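Local structure of EtuB protein (Clostridium kluyveri DSM 555, 3IO0) at residues Pro50-Met54 with Glu123-Thr127; Ala56-Lys61 with Thr127-Ile133; Leu111-Leu116 with Val223-Thr229; Val170-Gly176 with Glu188-Ser194; Ser44-Gly48 with Arg74-Gly78. The protein probably forms part of the shell of a bacterial microcompartment associated with ethanol utilisation, as a trimer of chains that each carry two tandem microcompartment domains. All coordinates share one frame; numbering follows the deposited sequence.

Contacts 1 and 2 lie on the same helix, 50-61, and join the first half of the chain to strand 120-127 and helix 132-138 of the second. Contact 1 is buried near the middle of the chain. Contact 2 is also largely buried, but its lysine and arginine are exposed. Contact 3 is half open and ties the C-terminal tail to edge strand 114-117. Contact 4 pairs strands 171-176 and 189-195 at the other edge of that sheet. Contacts 4 and 5 both reach neighbouring subunits. Methionine and amide packing marks contact 1, a carboxylate on backbone N-H groups contact 2, one beta bridge, a serine hydroxyl bond and methionine packing contact 3, backbone pairing contact 4 and a salt bridge contact 5.

Contact 1 of 5, residues Pro50-Met54 with Glu123-Thr127; sequences PAQMM and EVQYT
Pro50 opens helix 50-61 and packs on the Glu123 carboxylate. The contact joins the two microcompartment domains of the chain, since the helix belongs to the first half and strand 120-127 to the sheet of the second. Helix and strand run nearly parallel here, 15° apart, with 9.0 Å between their axes. Pro50 CD lies 3.4 Å from Glu123 OE1, and Pro50 CB lies 3.8 Å from Gln125 CG. The Glu123 chain reaches the helix fully extended, with CG anti to the backbone N (chi1 180°).

Ala51 comes next. Its CB meets the Gln125 amide, 3.6 Å from NE2. Gln125 NE2 gives an almost straight bond of 3.1 Å to Glu123 OE2, which accepts on its anti lone pair and lies in the amide plane. The same nitrogen also bonds Tyr110 O, at the end of helix 93-111. Two acceptors therefore fix its rotation.

Met54, one turn after Pro50, closes the contact. Its CG packs 3.7 Å from Gln125 OE1, and the two side chains run alongside each other, pointing opposite ways. The chain then bends twice, and its methyl CE ends beside Tyr126 O and CB of Thr127.

Contact 2 of 5, residues Ala56-Lys61 with Thr127-Ile133; sequences ADEAVK and TARASLI
The Asp57 carboxylate points from helix 50-61 into the backbone of 131-133, and its two oxygens do different work. OD2 takes the N-H of Ser131 on its syn lone pair at 2.8 Å, with an N-H...O angle of 168°. OD1 is met nearly end-on by the N-H of Ile133 at 3.0 Å, in a more bent bond of 138°. The hydroxyl of Ser131 adds a weak bond to OD1. A chi1 of -158° turns the carboxylate away from its own backbone N, and it reaches the start of helix 132-138.

Helix 50-61 of the first microcompartment domain here meets the start of helix 132-138 in the second half of the chain. Ser131 stands at the N-cap position of that helix, but its own side chain makes no capping bond. A carboxylate from another helix binds N-H groups at this end instead. Its negative charge would probably suit the helix N-terminus.

Lys61 runs alongside the loop and bends at chi3. It passes Ser131, with CG 3.5 Å from OG. NZ then bonds Arg129 O at 2.6 Å, in the carbonyl plane.

Apolar groups fill the helix side. Val60 CG2 meets Leu132 CD1 at 3.8 Å. Ile133 lays its CG1 branch over the backbone of Ala56 and Asp57, and its CD1 comes 3.9 Å from Ala56 CB. Strand 84-90 adds Ile86 against Ala56 and Ile133, and Leu88 against Val60.

Contact 3 of 5, residues Leu111-Leu116 with Val223-Thr229; sequences LGNVYL and VSMSKPT
Leu116 and Val223 form a single antiparallel bridge, a hydrogen-bonded pair. Val223 N bonds Leu116 O at 3.0 Å in the carbonyl plane. In the return bond, Leu116 N stands well above the carbonyl plane of Val223. The bridge brings the C-terminal tail against the edge strand 114-117 of the second domain's sheet.

One side-chain hydrogen bond lies further along. The hydroxyl of Ser224 donates to Gly112 O, in the type I turn from Leu111 to Val114.

Two CA-H...O contacts add to these. Gly112 CA lies 3.2 Å from Lys227 O, and Ser224 CA lies 3.1 Å from Val114 O.

The Tyr115 ring makes a CH-pi contact. CB of Ser224 sits over one face, 3.9 Å from the centroid, and the tyrosine OH reaches the ring of Pro228.

Met225 supplies the apolar packing. Its SD lies 3.9 Å from Leu111 CB, and its CE lies 3.5 Å from Leu116 CD1.

Strand-like pairing is thus limited to one bridge. The Ser224 hydroxyl bond and the packing of Met225 and Tyr115 carry much of the rest of the tail's hold on 111-116.

Contact 4 of 5, residues Val170-Gly176 with Glu188-Ser194; sequences VKLITYG and EILITIS
Strands 171-176 and 189-195 pair antiparallel at one edge of the second domain's sheet, with a classic beta bulge part-way along. Ile173 and Thr174 form the bulge opposite Thr192. Both their N-H groups reach Thr192 O, Ile173 at 2.7 Å and Thr174 more weakly at 3.3 Å. Regular pairing lies on either side. Lys171 and Ser194 exchange two bonds, as do Gly176 and Leu190.

On the face of Thr174 and Thr192, the two threonines lie side by side. Thr174 CG2 then meets Leu190 CD2 at 3.8 Å. At the bulge, Thr192 CG2 packs on Ile173 CB, and Ile173 CG1 touches Ser194 CB.

The face of Leu172, Tyr175, Ile191 and Ile193 is apolar. Leu172 and Ile191 cross at about a right angle, with Leu172 CD2 3.4 Å from Ile191 CD1, and helix 154-167 covers this side. The OH of Tyr175 lies 3.6 Å from Ile189 CD1. Its ring also stacks on His30 of the second subunit.

The main chain thus sets the register, with one carbonyl serving two donors at the bulge. The apolar face serves both the domain core and the subunit interface.

Contact 5 of 5, residues Ser44-Gly48 with Arg74-Gly78; sequences SARVG and RDTKG
The loop after strand 39-45 meets the loop between strands 66-71 and 84-90 through a side-on salt bridge. Arg46 grips Asp75 with two nitrogens, one to each oxygen. NE bonds OD2 at 2.7 Å, with the carboxylate oxygen in the guanidinium plane. NH2 bonds OD1 at 2.8 Å, tilted from that plane. Both oxygens use their syn lone pairs, and the two flat groups are turned 36° apart. Bends at chi2 and chi3 curl the arginine back to this position.

Lys77 crosses over one face of the guanidinium, with CG 3.3 Å from Arg46 NH2. Its own NZ turns to a salt bridge with Asp14. Val47 CG2 packs 3.7 Å from Lys77 CB.

The third subunit adds to the network. Asn187 of that subunit bonds Asp75 OD2, and Ala119 O of the same subunit takes Arg46 NH1. Within the chain, strand 84-90 pairs with strand 39-45 at Ala45, and Val47 O receives Gln52 NE2 from helix 50-61.

Contact 1 of 5, residues Pro50-Met54 with Glu123-Thr127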
# COMPACT_ATOMS: atom_id res chain seq x y z
N PRO A 50 -11.63 -4.19 -11.07
CA PRO A 50 -12.37 -5.09 -11.98
C PRO A 50 -13.52 -4.39 -12.72
O PRO A 50 -13.71 -4.63 -13.91
CB PRO A 50 -12.88 -6.21 -11.05
CG PRO A 50 -11.96 -6.17 -9.88
CD PRO A 50 -11.64 -4.72 -9.69
N ALA A 51 -14.25 -3.51 -12.04
CA ALA A 51 -15.34 -2.78 -12.68
C ALA A 51 -14.86 -1.99 -13.90
O ALA A 51 -15.44 -2.10 -14.99
CB ALA A 51 -16.01 -1.85 -11.68
N GLN A 52 -13.79 -1.21 -13.71
CA GLN A 52 -13.25 -0.40 -14.79
C GLN A 52 -12.67 -1.30 -15.87
O GLN A 52 -12.82 -1.02 -17.05
CB GLN A 52 -12.19 0.57 -14.28
CG GLN A 52 -12.73 1.78 -13.51
CD GLN A 52 -12.92 1.52 -12.02
OE1 GLN A 52 -12.92 0.39 -11.57
NE2 GLN A 52 -13.07 2.59 -11.26
N MET A 53 -12.03 -2.38 -15.45
CA MET A 53 -11.49 -3.37 -16.39
C MET A 53 -12.62 -3.92 -17.25
O MET A 53 -12.47 -4.01 -18.47
CB MET A 53 -10.74 -4.49 -15.65
CG MET A 53 -9.49 -4.03 -14.91
SD MET A 53 -8.31 -5.35 -14.48
CE MET A 53 -9.02 -5.94 -12.96
N MET A 54 -13.75 -4.27 -16.63
CA MET A 54 -14.92 -4.74 -17.37
C MET A 54 -15.30 -3.73 -18.45
O MET A 54 -15.41 -4.09 -19.63
CB MET A 54 -16.12 -5.00 -16.46
CG MET A 54 -16.10 -6.30 -15.64
SD MET A 54 -15.85 -7.85 -16.53
CE MET A 54 -16.93 -7.55 -17.95
N GLU A 123 -16.93 -8.02 -4.42
CA GLU A 123 -17.08 -7.69 -5.83
C GLU A 123 -17.02 -8.94 -6.67
O GLU A 123 -16.09 -9.74 -6.57
CB GLU A 123 -16.03 -6.69 -6.30
CG GLU A 123 -16.14 -6.32 -7.79
CD GLU A 123 -15.18 -5.22 -8.22
OE1 GLU A 123 -14.19 -4.97 -7.50
OE2 GLU A 123 -15.42 -4.58 -9.27
N VAL A 124 -18.02 -9.08 -7.52
CA VAL A 124 -18.10 -10.20 -8.42
C VAL A 124 -18.45 -9.65 -9.80
O VAL A 124 -19.47 -9.00 -9.97
CB VAL A 124 -19.16 -11.22 -7.95
CG1 VAL A 124 -19.05 -12.49 -8.73
CG2 VAL A 124 -18.96 -11.54 -6.48
N GLN A 125 -17.57 -9.90 -10.77
CA GLN A 125 -17.75 -9.41 -12.14
C GLN A 125 -17.84 -10.57 -13.11
O GLN A 125 -17.28 -11.64 -12.87
CB GLN A 125 -16.59 -8.51 -12.56
CG GLN A 125 -16.48 -7.18 -11.80
CD GLN A 125 -17.63 -6.21 -12.07
OE1 GLN A 125 -18.51 -6.47 -12.90
NE2 GLN A 125 -17.63 -5.09 -11.35
N TYR A 126 -18.54 -10.34 -14.22
CA TYR A 126 -18.73 -11.36 -15.25
C TYR A 126 -18.59 -10.75 -16.64
O TYR A 126 -18.98 -9.61 -16.86
CB TYR A 126 -20.10 -12.02 -15.11
CG TYR A 126 -20.48 -12.90 -16.28
CD1 TYR A 126 -19.87 -14.14 -16.46
CD2 TYR A 126 -21.43 -12.50 -17.22
CE1 TYR A 126 -20.20 -14.95 -17.54
CE2 TYR A 126 -21.77 -13.31 -18.30
CZ TYR A 126 -21.14 -14.53 -18.45
OH TYR A 126 -21.46 -15.36 -19.50
N THR A 127 -18.03 -11.53 -17.57
CA THR A 127 -18.04 -11.20 -19.00
C THR A 127 -18.25 -12.50 -19.77
O THR A 127 -17.85 -13.58 -19.30
CB THR A 127 -16.73 -10.53 -19.45
OG1 THR A 127 -16.64 -10.52 -20.88
CG2 THR A 127 -15.53 -11.25 -18.89

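Contact 2 of 5, residues Ala56-Lys61 with Thr127-Ile133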
# COMPACT_ATOMS: atom_id res chain seq x y z
N ALA A 56 -13.48 -1.30 -19.73
CA ALA A 56 -12.44 -1.15 -20.73
C ALA A 56 -12.37 -2.35 -21.69
O ALA A 56 -12.00 -2.20 -22.86
CB ALA A 56 -11.10 -0.91 -20.06
N ASP A 57 -12.71 -3.54 -21.19
CA ASP A 57 -12.69 -4.72 -22.05
C ASP A 57 -13.81 -4.60 -23.09
O ASP A 57 -13.62 -4.91 -24.26
CB ASP A 57 -12.82 -6.01 -21.23
CG ASP A 57 -12.28 -7.24 -21.97
OD1 ASP A 57 -11.14 -7.20 -22.50
OD2 ASP A 57 -13.00 -8.28 -22.00
N GLU A 58 -14.97 -4.10 -22.65
CA GLU A 58 -16.07 -3.78 -23.56
C GLU A 58 -15.58 -2.78 -24.64
O GLU A 58 -15.91 -2.91 -25.82
CB GLU A 58 -17.25 -3.19 -22.77
CG GLU A 58 -18.64 -3.63 -23.25
CD GLU A 58 -19.80 -3.05 -22.40
OE1 GLU A 58 -20.68 -2.37 -22.97
OE2 GLU A 58 -19.84 -3.26 -21.16
N ALA A 59 -14.75 -1.83 -24.22
CA ALA A 59 -14.23 -0.79 -25.09
C ALA A 59 -13.31 -1.28 -26.22
O ALA A 59 -13.42 -0.82 -27.35
CB ALA A 59 -13.55 0.27 -24.27
N VAL A 60 -12.40 -2.20 -25.92
CA VAL A 60 -11.45 -2.66 -26.95
C VAL A 60 -12.13 -3.58 -27.98
O VAL A 60 -11.73 -3.67 -29.15
CB VAL A 60 -10.17 -3.32 -26.32
CG1 VAL A 60 -9.63 -2.45 -25.20
CG2 VAL A 60 -10.45 -4.70 -25.81
N LYS A 61 -13.17 -4.27 -27.50
CA LYS A 61 -14.01 -5.09 -28.35
C LYS A 61 -14.75 -4.23 -29.39
O LYS A 61 -15.09 -4.70 -30.50
CB LYS A 61 -15.00 -5.88 -27.49
CG LYS A 61 -14.42 -7.15 -26.91
CD LYS A 61 -15.49 -8.02 -26.30
CE LYS A 61 -15.57 -7.83 -24.80
NZ LYS A 61 -16.58 -8.72 -24.19
N THR A 127 -18.03 -11.53 -17.57
CA THR A 127 -18.04 -11.20 -19.00
C THR A 127 -18.25 -12.50 -19.77
O THR A 127 -17.85 -13.58 -19.30
CB THR A 127 -16.73 -10.53 -19.45
OG1 THR A 127 -16.64 -10.52 -20.88
CG2 THR A 127 -15.53 -11.25 -18.89
N ALA A 128 -18.89 -12.41 -20.94
CA ALA A 128 -19.14 -13.59 -21.77
C ALA A 128 -18.05 -13.82 -22.83
O ALA A 128 -17.87 -14.95 -23.29
CB ALA A 128 -20.51 -13.51 -22.39
N ARG A 129 -17.35 -12.76 -23.24
CA ARG A 129 -16.15 -12.87 -24.06
C ARG A 129 -15.10 -12.03 -23.38
O ARG A 129 -15.16 -10.79 -23.46
CB ARG A 129 -16.30 -12.30 -25.49
CG ARG A 129 -17.32 -12.98 -26.39
CD ARG A 129 -16.71 -13.51 -27.71
NE ARG A 129 -15.81 -12.58 -28.42
CZ ARG A 129 -15.09 -12.93 -29.49
NH1 ARG A 129 -15.15 -14.17 -29.96
NH2 ARG A 129 -14.30 -12.06 -30.10
N ALA A 130 -14.16 -12.66 -22.70
CA ALA A 130 -13.03 -11.90 -22.20
C ALA A 130 -12.19 -11.54 -23.42
O ALA A 130 -12.00 -12.37 -24.30
CB ALA A 130 -12.25 -12.72 -21.23
N SER A 131 -11.74 -10.29 -23.50
CA SER A 131 -10.73 -9.97 -24.50
C SER A 131 -9.49 -9.26 -23.93
O SER A 131 -9.12 -9.47 -22.77
CB SER A 131 -11.34 -9.29 -25.75
OG SER A 131 -11.23 -7.88 -25.72
N LEU A 132 -8.84 -8.44 -24.75
CA LEU A 132 -7.50 -7.92 -24.49
C LEU A 132 -7.19 -7.49 -23.06
O LEU A 132 -6.08 -7.73 -22.58
CB LEU A 132 -7.19 -6.78 -25.44
CG LEU A 132 -7.13 -7.17 -26.91
CD1 LEU A 132 -7.41 -5.95 -27.77
CD2 LEU A 132 -5.77 -7.75 -27.22
N ILE A 133 -8.14 -6.85 -22.38
CA ILE A 133 -7.89 -6.42 -21.01
C ILE A 133 -7.55 -7.61 -20.11
O ILE A 133 -6.44 -7.67 -19.56
CB ILE A 133 -9.04 -5.60 -20.40
CG1 ILE A 133 -9.12 -4.23 -21.07
CG2 ILE A 133 -8.85 -5.42 -18.89
CD1 ILE A 133 -8.02 -3.25 -20.66

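Contact 3 of 5, residues Leu111-Leu116 with Val223-Thr229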
# COMPACT_ATOMS: atom_id res chain seq x y z
N LEU A 111 -19.67 -0.99 -11.51
CA LEU A 111 -19.55 -0.68 -10.09
C LEU A 111 -20.78 -1.16 -9.30
O LEU A 111 -20.73 -1.33 -8.09
CB LEU A 111 -19.33 0.81 -9.89
CG LEU A 111 -17.95 1.35 -10.29
CD1 LEU A 111 -18.02 2.85 -10.52
CD2 LEU A 111 -16.90 1.02 -9.24
N GLY A 112 -21.88 -1.39 -10.02
CA GLY A 112 -23.07 -1.97 -9.43
C GLY A 112 -22.82 -3.31 -8.79
O GLY A 112 -23.54 -3.74 -7.91
N ASN A 113 -21.76 -3.98 -9.25
CA ASN A 113 -21.33 -5.26 -8.71
C ASN A 113 -20.40 -5.14 -7.49
O ASN A 113 -19.88 -6.14 -7.00
CB ASN A 113 -20.64 -6.07 -9.81
CG ASN A 113 -21.61 -6.56 -10.85
OD1 ASN A 113 -21.34 -6.47 -12.04
ND2 ASN A 113 -22.73 -7.09 -10.41
N VAL A 114 -20.18 -3.92 -7.02
CA VAL A 114 -19.36 -3.71 -5.84
C VAL A 114 -20.29 -3.47 -4.66
O VAL A 114 -21.10 -2.56 -4.68
CB VAL A 114 -18.38 -2.52 -6.01
CG1 VAL A 114 -17.60 -2.26 -4.72
CG2 VAL A 114 -17.42 -2.77 -7.15
N TYR A 115 -20.17 -4.31 -3.64
CA TYR A 115 -20.92 -4.13 -2.40
C TYR A 115 -19.97 -3.57 -1.36
O TYR A 115 -18.97 -4.20 -1.04
CB TYR A 115 -21.49 -5.46 -1.93
CG TYR A 115 -22.46 -6.09 -2.91
CD1 TYR A 115 -22.01 -6.76 -4.06
CD2 TYR A 115 -23.84 -6.02 -2.69
CE1 TYR A 115 -22.90 -7.33 -4.96
CE2 TYR A 115 -24.74 -6.59 -3.59
CZ TYR A 115 -24.26 -7.25 -4.71
OH TYR A 115 -25.16 -7.81 -5.60
N LEU A 116 -20.25 -2.37 -0.85
CA LEU A 116 -19.37 -1.77 0.17
C LEU A 116 -19.93 -1.92 1.56
O LEU A 116 -21.12 -2.17 1.75
CB LEU A 116 -19.15 -0.27 -0.08
CG LEU A 116 -18.45 0.26 -1.32
CD1 LEU A 116 -18.60 1.78 -1.33
CD2 LEU A 116 -16.98 -0.15 -1.36
N VAL A 223 -23.72 -3.21 0.71
CA VAL A 223 -24.66 -2.65 -0.28
C VAL A 223 -24.02 -2.17 -1.58
O VAL A 223 -23.13 -1.32 -1.58
CB VAL A 223 -25.53 -1.49 0.32
CG1 VAL A 223 -26.57 -2.03 1.32
CG2 VAL A 223 -24.66 -0.40 0.98
N SER A 224 -24.48 -2.71 -2.69
CA SER A 224 -24.13 -2.17 -3.99
C SER A 224 -24.99 -0.96 -4.21
O SER A 224 -25.86 -0.69 -3.40
CB SER A 224 -24.51 -3.19 -5.05
OG SER A 224 -25.01 -2.56 -6.22
N MET A 225 -24.71 -0.12 -5.20
CA MET A 225 -23.55 0.74 -5.23
C MET A 225 -24.03 2.07 -5.82
O MET A 225 -23.40 3.09 -5.50
CB MET A 225 -22.27 0.22 -5.88
CG MET A 225 -21.02 0.77 -5.12
SD MET A 225 -19.57 1.40 -6.05
CE MET A 225 -18.44 1.96 -4.78
N SER A 226 -25.10 2.16 -6.67
CA SER A 226 -25.63 1.23 -7.74
C SER A 226 -26.53 -0.06 -7.53
O SER A 226 -27.25 -0.18 -6.54
CB SER A 226 -24.58 1.00 -8.84
OG SER A 226 -25.23 0.59 -10.03
N LYS A 227 -26.50 -0.97 -8.52
CA LYS A 227 -27.19 -2.27 -8.45
C LYS A 227 -26.52 -3.30 -9.42
O LYS A 227 -25.96 -2.89 -10.44
CB LYS A 227 -28.68 -2.10 -8.75
CG LYS A 227 -29.15 -2.82 -10.02
CD LYS A 227 -29.86 -1.89 -10.99
CE LYS A 227 -30.06 -2.59 -12.33
NZ LYS A 227 -30.70 -1.68 -13.31
N PRO A 228 -26.58 -4.63 -9.12
CA PRO A 228 -25.72 -5.61 -9.82
C PRO A 228 -26.14 -5.88 -11.26
O PRO A 228 -27.14 -5.33 -11.69
CB PRO A 228 -25.85 -6.89 -8.96
CG PRO A 228 -27.18 -6.79 -8.36
CD PRO A 228 -27.45 -5.30 -8.13
N THR A 229 -25.40 -6.72 -11.98
CA THR A 229 -25.66 -6.95 -13.40
C THR A 229 -26.02 -8.40 -13.81
O THR A 229 -26.21 -8.66 -15.00
CB THR A 229 -24.48 -6.48 -14.30
OG1 THR A 229 -23.36 -7.34 -14.13
CG2 THR A 229 -24.08 -5.05 -13.98

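Contact 4 of 5, residues Val170-Gly176 with Glu188-Ser194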
# COMPACT_ATOMS: atom_id res chain seq x y z
N VAL A 170 -15.42 -25.11 -13.41
CA VAL A 170 -14.74 -23.93 -13.95
C VAL A 170 -13.23 -24.05 -13.78
O VAL A 170 -12.75 -24.70 -12.85
CB VAL A 170 -15.24 -22.62 -13.29
CG1 VAL A 170 -16.66 -22.29 -13.75
CG2 VAL A 170 -15.17 -22.71 -11.77
N LYS A 171 -12.47 -23.42 -14.69
CA LYS A 171 -11.01 -23.35 -14.57
C LYS A 171 -10.62 -22.22 -13.61
O LYS A 171 -11.24 -21.14 -13.62
CB LYS A 171 -10.36 -23.10 -15.92
CG LYS A 171 -10.69 -24.09 -17.01
CD LYS A 171 -9.81 -23.79 -18.23
CE LYS A 171 -9.76 -24.95 -19.24
NZ LYS A 171 -10.96 -24.96 -20.14
N LEU A 172 -9.60 -22.48 -12.79
CA LEU A 172 -9.01 -21.46 -11.93
C LEU A 172 -7.92 -20.78 -12.71
O LEU A 172 -6.91 -21.40 -13.03
CB LEU A 172 -8.40 -22.08 -10.68
CG LEU A 172 -8.24 -21.29 -9.37
CD1 LEU A 172 -6.88 -21.60 -8.75
CD2 LEU A 172 -8.40 -19.79 -9.54
N ILE A 173 -8.10 -19.50 -13.03
CA ILE A 173 -7.13 -18.81 -13.88
C ILE A 173 -6.15 -18.01 -13.04
O ILE A 173 -4.95 -18.02 -13.33
CB ILE A 173 -7.84 -17.95 -14.96
CG1 ILE A 173 -8.82 -18.81 -15.76
CG2 ILE A 173 -6.84 -17.29 -15.91
CD1 ILE A 173 -8.18 -19.96 -16.48
N THR A 174 -6.64 -17.35 -12.00
CA THR A 174 -5.79 -16.52 -11.14
C THR A 174 -6.11 -16.74 -9.67
O THR A 174 -7.27 -16.67 -9.27
CB THR A 174 -5.99 -15.02 -11.46
OG1 THR A 174 -5.47 -14.73 -12.77
CG2 THR A 174 -5.31 -14.13 -10.42
N TYR A 175 -5.08 -17.00 -8.86
CA TYR A 175 -5.24 -16.93 -7.41
C TYR A 175 -4.39 -15.79 -6.87
O TYR A 175 -3.18 -15.78 -7.06
CB TYR A 175 -4.89 -18.25 -6.72
CG TYR A 175 -4.78 -18.14 -5.22
CD1 TYR A 175 -5.89 -18.33 -4.40
CD2 TYR A 175 -3.56 -17.83 -4.62
CE1 TYR A 175 -5.79 -18.23 -3.01
CE2 TYR A 175 -3.45 -17.72 -3.25
CZ TYR A 175 -4.57 -17.92 -2.44
OH TYR A 175 -4.43 -17.80 -1.07
N GLY A 176 -5.01 -14.83 -6.20
CA GLY A 176 -4.29 -13.68 -5.70
C GLY A 176 -4.57 -13.48 -4.24
O GLY A 176 -5.73 -13.46 -3.82
N GLU A 188 -7.37 -8.61 0.45
CA GLU A 188 -8.31 -9.40 -0.33
C GLU A 188 -7.76 -10.77 -0.68
O GLU A 188 -6.54 -10.95 -0.77
CB GLU A 188 -8.63 -8.70 -1.64
CG GLU A 188 -9.21 -7.30 -1.55
CD GLU A 188 -9.05 -6.54 -2.86
OE1 GLU A 188 -8.00 -6.71 -3.52
OE2 GLU A 188 -9.96 -5.78 -3.23
N ILE A 189 -8.67 -11.72 -0.88
CA ILE A 189 -8.38 -12.90 -1.71
C ILE A 189 -9.12 -12.72 -3.04
O ILE A 189 -10.33 -12.50 -3.05
CB ILE A 189 -8.78 -14.24 -1.03
CG1 ILE A 189 -7.83 -14.56 0.12
CG2 ILE A 189 -8.80 -15.38 -2.04
CD1 ILE A 189 -6.45 -14.98 -0.31
N LEU A 190 -8.38 -12.78 -4.14
CA LEU A 190 -8.96 -12.66 -5.48
C LEU A 190 -8.86 -13.97 -6.25
O LEU A 190 -7.86 -14.68 -6.17
CB LEU A 190 -8.29 -11.54 -6.27
CG LEU A 190 -8.76 -11.31 -7.71
CD1 LEU A 190 -9.03 -9.82 -7.98
CD2 LEU A 190 -7.77 -11.88 -8.70
N ILE A 191 -9.92 -14.28 -6.99
CA ILE A 191 -9.97 -15.48 -7.81
C ILE A 191 -10.45 -15.07 -9.19
O ILE A 191 -11.26 -14.15 -9.33
CB ILE A 191 -10.80 -16.61 -7.11
CG1 ILE A 191 -9.86 -17.45 -6.28
CG2 ILE A 191 -11.51 -17.56 -8.06
CD1 ILE A 191 -8.53 -17.63 -6.92
N THR A 192 -9.92 -15.74 -10.19
CA THR A 192 -10.28 -15.46 -11.56
C THR A 192 -10.64 -16.77 -12.22
O THR A 192 -9.93 -17.77 -12.08
CB THR A 192 -9.14 -14.72 -12.24
OG1 THR A 192 -9.52 -13.35 -12.38
CG2 THR A 192 -8.83 -15.29 -13.59
N ILE A 193 -11.76 -16.77 -12.93
CA ILE A 193 -12.39 -18.01 -13.35
C ILE A 193 -12.83 -18.00 -14.82
O ILE A 193 -13.28 -16.97 -15.33
CB ILE A 193 -13.49 -18.38 -12.31
CG1 ILE A 193 -13.01 -19.59 -11.53
CG2 ILE A 193 -14.90 -18.57 -12.90
CD1 ILE A 193 -13.54 -19.64 -10.13
N SER A 194 -12.64 -19.13 -15.50
CA SER A 194 -13.08 -19.27 -16.91
C SER A 194 -13.82 -20.60 -17.14
O SER A 194 -13.68 -21.54 -16.36
CB SER A 194 -11.89 -19.15 -17.87
OG SER A 194 -12.31 -19.09 -19.23

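Contact 5 of 5, residues Ser44-Gly48 with Arg74-Gly78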
# COMPACT_ATOMS: atom_id res chain seq x y z
N SER A 44 -8.42 5.98 -15.35
CA SER A 44 -7.72 6.05 -14.08
C SER A 44 -8.74 6.29 -12.98
O SER A 44 -9.61 7.14 -13.13
CB SER A 44 -6.69 7.19 -14.11
OG SER A 44 -5.79 7.12 -13.00
N ALA A 45 -8.66 5.55 -11.87
CA ALA A 45 -9.62 5.70 -10.78
C ALA A 45 -9.05 5.44 -9.40
O ALA A 45 -8.08 4.69 -9.24
CB ALA A 45 -10.82 4.82 -11.00
N ARG A 46 -9.69 6.06 -8.40
CA ARG A 46 -9.26 5.89 -7.03
C ARG A 46 -9.85 4.62 -6.46
O ARG A 46 -9.19 3.91 -5.70
CB ARG A 46 -9.68 7.08 -6.17
CG ARG A 46 -9.14 8.44 -6.65
CD ARG A 46 -7.63 8.56 -6.52
NE ARG A 46 -7.14 8.17 -5.19
CZ ARG A 46 -7.31 8.86 -4.08
NH1 ARG A 46 -7.97 10.02 -4.09
NH2 ARG A 46 -6.83 8.40 -2.93
N VAL A 47 -11.10 4.31 -6.82
CA VAL A 47 -11.80 3.18 -6.22
C VAL A 47 -12.18 2.07 -7.21
O VAL A 47 -12.97 2.28 -8.14
CB VAL A 47 -13.04 3.63 -5.37
CG1 VAL A 47 -13.81 2.42 -4.82
CG2 VAL A 47 -12.61 4.55 -4.24
N GLY A 48 -11.62 0.88 -6.99
CA GLY A 48 -11.98 -0.32 -7.74
C GLY A 48 -11.01 -0.58 -8.87
O GLY A 48 -10.13 0.23 -9.15
N ARG A 74 -4.04 -0.09 -4.95
CA ARG A 74 -3.54 0.30 -3.62
C ARG A 74 -3.98 1.66 -3.24
O ARG A 74 -3.19 2.53 -2.89
CB ARG A 74 -2.17 -0.12 -3.13
CG ARG A 74 -2.29 -0.43 -1.57
CD ARG A 74 -3.49 -1.39 -1.26
NE ARG A 74 -3.99 -1.44 0.13
CZ ARG A 74 -5.21 -1.04 0.52
NH1 ARG A 74 -6.08 -0.55 -0.36
NH2 ARG A 74 -5.58 -1.12 1.79
N ASP A 75 -5.29 1.77 -3.33
CA ASP A 75 -5.98 3.01 -3.16
C ASP A 75 -7.25 2.66 -2.40
O ASP A 75 -7.18 1.92 -1.40
CB ASP A 75 -6.29 3.58 -4.52
CG ASP A 75 -6.44 5.07 -4.49
OD1 ASP A 75 -6.83 5.62 -3.42
OD2 ASP A 75 -6.17 5.71 -5.52
N THR A 76 -8.37 3.22 -2.85
CA THR A 76 -9.69 2.64 -2.65
C THR A 76 -10.44 2.86 -1.35
O THR A 76 -11.28 2.04 -1.05
CB THR A 76 -9.64 1.10 -2.83
OG1 THR A 76 -10.89 0.62 -3.34
CG2 THR A 76 -9.38 0.41 -1.52
N LYS A 77 -10.24 3.91 -0.57
CA LYS A 77 -9.49 5.08 -0.86
C LYS A 77 -9.28 5.64 0.56
O LYS A 77 -9.92 6.62 0.92
CB LYS A 77 -10.40 5.99 -1.68
CG LYS A 77 -9.81 7.29 -2.11
CD LYS A 77 -10.79 8.43 -1.85
CE LYS A 77 -11.74 8.72 -3.00
NZ LYS A 77 -12.33 10.09 -2.87
N GLY A 78 -8.53 4.96 1.44
CA GLY A 78 -8.30 3.50 1.42
C GLY A 78 -8.91 2.92 2.70
O GLY A 78 -9.57 3.65 3.39